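Local coordinates for protein fluvirucin B1 DH domain from module 1 (Actinomadura vulgaris, PDB 6OBV) that probably catalyses dehydration of a beta-hydroxyacyl polyketide intermediate as the dehydratase domain of module 1 in the fluvirucin B1 polyketide synthase, at residues V35-L40 with F82-V87; L40-E45 with V53-I58. All blocks are in the same frame, centred on the assembly; numbering follows the deposited sequence.

Contact 1 of 2, residues V35-L40 with F82-V87; sequences VDHPML and FVELAV
The imidazole of His37 presents its edge to Glu84 OE2, with Pro38 CD lying 3.3 Å above one face of the ring, out toward its rim, and Glu84 CG and Met39 CA at the edge in its plane. His37 NE2 donates to Glu84 OE2 at 2.6 Å; the acceptor lies almost in the ring plane, while the donor reaches OE2 on its anti side and somewhat out of the carboxylate plane. Ring and carboxylate are nearly coplanar, 25° apart. At the other nitrogen, Met39 N donates to His37 ND1 at 3.1 Å, tilted out of the ring plane, so both ring nitrogens are engaged and rotation of the imidazole is restrained. Glu84 comes from the opposite direction, its CG anti to the backbone N (chi1 166°) before the chain bends at chi2. Its carboxylate is gripped further by Gly224 N at OE2 and Ile225 N at OE1, which ties helix 79-92 to the loop carrying Gly224 and Ile225.

In the hot-dog architecture of polyketide synthase dehydratases, a long helix is wrapped by antiparallel strands; here the loop leading into strand 40-45 lies against helix 79-92. Beside the polar pair the contact turns apolar. Met39, bent at chi3 (-72°), brings its methyl CE to 3.6 Å from Leu85 CD2, the two side chains crossing at about a right angle, and CE also lies 3.9 Å from Glu84 CG. The same Leu85 methyl reaches the branch of Leu40, with CD2 3.7 Å from Leu40 CG. Leu117 and Val119 of strand 115-121 also touch Leu85.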
loop_
_atom_site.group_PDB
_atom_site.type_symbol
_atom_site.label_atom_id
_atom_site.label_comp_id
_atom_site.label_asym_id
_atom_site.label_seq_id
_atom_site.Cartn_x
_atom_site.Cartn_y
_atom_site.Cartn_z
ATOM N N VAL A 35 2.937 10.615 2.383
ATOM C CA VAL A 35 3.187 10.852 3.802
ATOM C C VAL A 35 4.525 11.562 3.907
ATOM O O VAL A 35 5.533 11.065 3.384
ATOM C CB VAL A 35 3.216 9.546 4.623
ATOM C CG1 VAL A 35 3.505 9.843 6.097
ATOM C CG2 VAL A 35 1.920 8.753 4.473
ATOM N N ASP A 36 4.538 12.712 4.583
ATOM C CA ASP A 36 5.764 13.493 4.775
ATOM C C ASP A 36 6.392 13.111 6.111
ATOM O O ASP A 36 6.093 13.685 7.157
ATOM C CB ASP A 36 5.484 14.989 4.704
ATOM C CG ASP A 36 6.754 15.820 4.858
ATOM O OD1 ASP A 36 7.820 15.364 4.383
ATOM O OD2 ASP A 36 6.687 16.934 5.429
ATOM N N HIS A 37 7.296 12.139 6.063
ATOM C CA HIS A 37 7.951 11.598 7.236
ATOM C C HIS A 37 9.260 10.991 6.762
ATOM O O HIS A 37 9.325 10.506 5.631
ATOM C CB HIS A 37 7.065 10.543 7.911
ATOM C CG HIS A 37 7.588 10.076 9.233
ATOM N ND1 HIS A 37 8.489 9.043 9.350
ATOM C CD2 HIS A 37 7.341 10.506 10.492
ATOM C CE1 HIS A 37 8.780 8.857 10.626
ATOM N NE2 HIS A 37 8.088 9.727 11.341
ATOM N N PRO A 38 10.329 11.026 7.576
ATOM C CA PRO A 38 11.627 10.499 7.099
ATOM C C PRO A 38 11.657 8.996 6.863
ATOM O O PRO A 38 12.507 8.524 6.101
ATOM C CB PRO A 38 12.604 10.904 8.217
ATOM C CG PRO A 38 11.972 12.102 8.867
ATOM C CD PRO A 38 10.481 11.812 8.817
ATOM N N MET A 39 10.778 8.216 7.490
ATOM C CA MET A 39 10.836 6.773 7.342
ATOM C C MET A 39 9.646 6.197 6.603
ATOM O O MET A 39 9.735 5.060 6.129
ATOM C CB MET A 39 10.937 6.086 8.716
ATOM C CG MET A 39 12.078 6.594 9.573
ATOM S SD MET A 39 12.411 5.542 11.007
ATOM C CE MET A 39 11.023 5.895 12.047
ATOM N N LEU A 40 8.544 6.943 6.505
ATOM C CA LEU A 40 7.344 6.511 5.794
ATOM C C LEU A 40 7.005 7.518 4.709
ATOM O O LEU A 40 7.002 8.725 4.966
ATOM C CB LEU A 40 6.153 6.389 6.731
ATOM C CG LEU A 40 6.353 5.438 7.887
ATOM C CD1 LEU A 40 5.311 5.781 8.895
ATOM C CD2 LEU A 40 6.247 3.977 7.401
ATOM N N PHE A 82 10.105 2.167 16.640
ATOM C CA PHE A 82 8.790 1.570 16.455
ATOM C C PHE A 82 7.714 2.435 17.086
ATOM O O PHE A 82 6.604 2.539 16.553
ATOM C CB PHE A 82 8.783 0.157 17.029
ATOM C CG PHE A 82 9.614 -0.814 16.238
ATOM C CD1 PHE A 82 9.308 -1.080 14.912
ATOM C CD2 PHE A 82 10.714 -1.435 16.811
ATOM C CE1 PHE A 82 10.079 -1.970 14.175
ATOM C CE2 PHE A 82 11.493 -2.322 16.073
ATOM C CZ PHE A 82 11.173 -2.594 14.763
ATOM N N VAL A 83 8.026 3.056 18.226
ATOM C CA VAL A 83 7.133 4.049 18.809
ATOM C C VAL A 83 6.879 5.167 17.807
ATOM O O VAL A 83 5.743 5.613 17.613
ATOM C CB VAL A 83 7.730 4.604 20.120
ATOM C CG1 VAL A 83 7.100 5.934 20.463
ATOM C CG2 VAL A 83 7.574 3.615 21.290
ATOM N N GLU A 84 7.940 5.652 17.161
ATOM C CA GLU A 84 7.771 6.735 16.196
ATOM C C GLU A 84 6.941 6.286 14.993
ATOM O O GLU A 84 6.082 7.034 14.505
ATOM C CB GLU A 84 9.125 7.271 15.726
ATOM C CG GLU A 84 9.026 8.172 14.465
ATOM C CD GLU A 84 8.450 9.571 14.764
ATOM O OE1 GLU A 84 8.123 9.837 15.950
ATOM O OE2 GLU A 84 8.338 10.401 13.819
ATOM N N LEU A 85 7.168 5.062 14.521
ATOM C CA LEU A 85 6.423 4.562 13.370
ATOM C C LEU A 85 4.950 4.394 13.702
ATOM O O LEU A 85 4.071 4.806 12.930
ATOM C CB LEU A 85 7.019 3.233 12.912
ATOM C CG LEU A 85 8.329 3.401 12.152
ATOM C CD1 LEU A 85 9.018 2.074 11.857
ATOM C CD2 LEU A 85 8.086 4.188 10.848
ATOM N N ALA A 86 4.665 3.782 14.851
ATOM C CA ALA A 86 3.291 3.546 15.260
ATOM C C ALA A 86 2.549 4.864 15.488
ATOM O O ALA A 86 1.382 5.004 15.110
ATOM C CB ALA A 86 3.276 2.678 16.525
ATOM N N VAL A 87 3.206 5.848 16.099
ATOM C CA VAL A 87 2.520 7.110 16.363
ATOM C C VAL A 87 2.233 7.852 15.060
ATOM O O VAL A 87 1.136 8.397 14.872
ATOM C CB VAL A 87 3.337 7.957 17.351
ATOM C CG1 VAL A 87 2.858 9.407 17.295
ATOM C CG2 VAL A 87 3.174 7.395 18.768
#

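Contact 2 of 2, residues L40-E45 with V53-I58; sequences LGAAVE and VLTGRI
A beta hairpin made by strands 40-45 and 52-58 holds this contact, and a classic beta bulge interrupts it where Gly41 and Ala42 both face Thr55. Gly41 N donates to Thr55 O at 3.0 Å, in the carbonyl plane, while the second bond to that oxygen, from Ala42 N, is weak at 3.4 Å. Thr55 N returns a bond to Ala42 O (3.0 Å), and Leu54 CA approaches that same oxygen in a CA-H...O contact. Farther along, Val44 and Val53 form a hydrogen-bonded pair: Val44 N reaches Val53 O at 2.8 Å nearly head-on, and Val53 N binds Val44 O.

Ala42, Val44, Val53 and Thr55 share one sheet face. There Val53 CG1, set between its backbone N and carbonyl carbon (chi1 68°), lies against Val44 CB at 3.7 Å, and Ala42 CB packs 3.5 Å from Thr55 OG1. This hydroxyl hydrogen-bonds with Leu30 O and Gln32 NE2 of the second subunit, so the face takes part in the dimer contact. Ala43 and Leu54 occupy the other face, turned to helix 79-92: Ala43 CB lies 4.2 Å from Leu54 CG, and Leu54 CD2 meets Leu40 CD1 at 4.1 Å, those two leucines crossing at about a right angle. One face against a helix and the other toward a partner subunit is consistent with the dimeric double hot-dog fold of dehydratase domains.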
loop_
_atom_site.group_PDB
_atom_site.type_symbol
_atom_site.label_atom_id
_atom_site.label_comp_id
_atom_site.label_asym_id
_atom_site.label_seq_id
_atom_site.Cartn_x
_atom_site.Cartn_y
_atom_site.Cartn_z
ATOM N N LEU A 40 8.544 6.943 6.505
ATOM C CA LEU A 40 7.344 6.511 5.794
ATOM C C LEU A 40 7.005 7.518 4.709
ATOM O O LEU A 40 7.002 8.725 4.966
ATOM C CB LEU A 40 6.153 6.389 6.731
ATOM C CG LEU A 40 6.353 5.438 7.887
ATOM C CD1 LEU A 40 5.311 5.781 8.895
ATOM C CD2 LEU A 40 6.247 3.977 7.401
ATOM N N GLY A 41 6.688 7.019 3.516
ATOM C CA GLY A 41 6.420 7.872 2.382
ATOM C C GLY A 41 5.066 7.692 1.720
ATOM O O GLY A 41 4.740 8.460 0.805
ATOM N N ALA A 42 4.260 6.713 2.151
ATOM C CA ALA A 42 3.001 6.450 1.455
ATOM C C ALA A 42 1.939 5.912 2.406
ATOM O O ALA A 42 2.239 5.117 3.298
ATOM C CB ALA A 42 3.210 5.462 0.301
ATOM N N ALA A 43 0.692 6.346 2.210
ATOM C CA ALA A 43 -0.452 5.786 2.932
ATOM C C ALA A 43 -1.394 5.139 1.931
ATOM O O ALA A 43 -1.854 5.795 0.991
ATOM C CB ALA A 43 -1.195 6.853 3.741
ATOM N N VAL A 44 -1.661 3.857 2.107
ATOM C CA VAL A 44 -2.586 3.145 1.240
ATOM C C VAL A 44 -3.826 2.851 2.075
ATOM O O VAL A 44 -3.816 1.977 2.947
ATOM C CB VAL A 44 -1.969 1.868 0.656
ATOM C CG1 VAL A 44 -2.993 1.130 -0.190
ATOM C CG2 VAL A 44 -0.733 2.205 -0.184
ATOM N N GLU A 45 -4.889 3.615 1.848
ATOM C CA GLU A 45 -6.188 3.247 2.392
ATOM C C GLU A 45 -6.634 1.922 1.796
ATOM O O GLU A 45 -6.518 1.701 0.588
ATOM C CB GLU A 45 -7.215 4.318 2.066
ATOM C CG GLU A 45 -7.148 5.557 2.930
ATOM C CD GLU A 45 -8.488 6.256 3.031
ATOM O OE1 GLU A 45 -9.531 5.587 2.851
ATOM O OE2 GLU A 45 -8.497 7.476 3.295
ATOM N N VAL A 53 -2.471 0.950 5.444
ATOM C CA VAL A 53 -1.091 0.505 5.564
ATOM C C VAL A 53 -0.216 1.656 5.091
ATOM O O VAL A 53 -0.515 2.298 4.074
ATOM C CB VAL A 53 -0.824 -0.796 4.779
ATOM C CG1 VAL A 53 -0.910 -0.564 3.260
ATOM C CG2 VAL A 53 0.515 -1.385 5.161
ATOM N N LEU A 54 0.792 1.992 5.891
ATOM C CA LEU A 54 1.798 2.979 5.527
ATOM C C LEU A 54 3.095 2.244 5.256
ATOM O O LEU A 54 3.439 1.297 5.974
ATOM C CB LEU A 54 2.020 4.009 6.636
ATOM C CG LEU A 54 0.870 4.981 6.892
ATOM C CD1 LEU A 54 -0.253 4.295 7.701
ATOM C CD2 LEU A 54 1.402 6.215 7.612
ATOM N N THR A 55 3.807 2.682 4.222
ATOM C CA THR A 55 4.980 1.977 3.741
ATOM C C THR A 55 6.164 2.927 3.706
ATOM O O THR A 55 6.002 4.130 3.497
ATOM C CB THR A 55 4.761 1.422 2.342
ATOM O OG1 THR A 55 4.667 2.532 1.425
ATOM C CG2 THR A 55 3.489 0.589 2.305
ATOM N N GLY A 56 7.356 2.369 3.887
ATOM C CA GLY A 56 8.553 3.167 3.784
ATOM C C GLY A 56 9.765 2.286 3.629
ATOM O O GLY A 56 9.658 1.074 3.429
ATOM N N ARG A 57 10.931 2.919 3.698
ATOM C CA ARG A 57 12.191 2.207 3.557
ATOM C C ARG A 57 13.262 2.966 4.330
ATOM O O ARG A 57 13.214 4.194 4.430
ATOM C CB ARG A 57 12.574 2.036 2.079
ATOM C CG ARG A 57 13.789 2.819 1.653
ATOM C CD ARG A 57 14.091 2.651 0.181
ATOM N NE ARG A 57 14.510 1.296 -0.157
ATOM C CZ ARG A 57 14.794 0.890 -1.396
ATOM N NH1 ARG A 57 14.703 1.740 -2.414
ATOM N NH2 ARG A 57 15.165 -0.368 -1.620
ATOM N N ILE A 58 14.213 2.221 4.908
ATOM C CA ILE A 58 15.328 2.826 5.626
ATOM C C ILE A 58 16.609 2.080 5.277
ATOM O O ILE A 58 16.588 0.950 4.784
ATOM C CB ILE A 58 15.105 2.840 7.159
ATOM C CG1 ILE A 58 14.927 1.427 7.682
ATOM C CG2 ILE A 58 13.890 3.706 7.541
ATOM C CD1 ILE A 58 14.608 1.371 9.159
#

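Contacts 1 and 2 share Leu40, where the loop 35-40 runs into strand 40-45; it faces the helix in one contact and meets the neighbouring strand in the other. Their centres are about 9 Å apart, and contact 2 is nested within the chain loop closed by contact 1. Both are buried, but contact 1 lies nearer the chain's centre, about 11 Å away against 18 Å. Side chains carry 35-40 with 82-87, through a histidine-carboxylate hydrogen bond beside apolar packing; main-chain bonds carry 40-45 with 53-58, which also borders the second subunit. Val35 N probably hydrogen-bonds Gly41 O, and Met39 packs on Ile58, joining loop to hairpin.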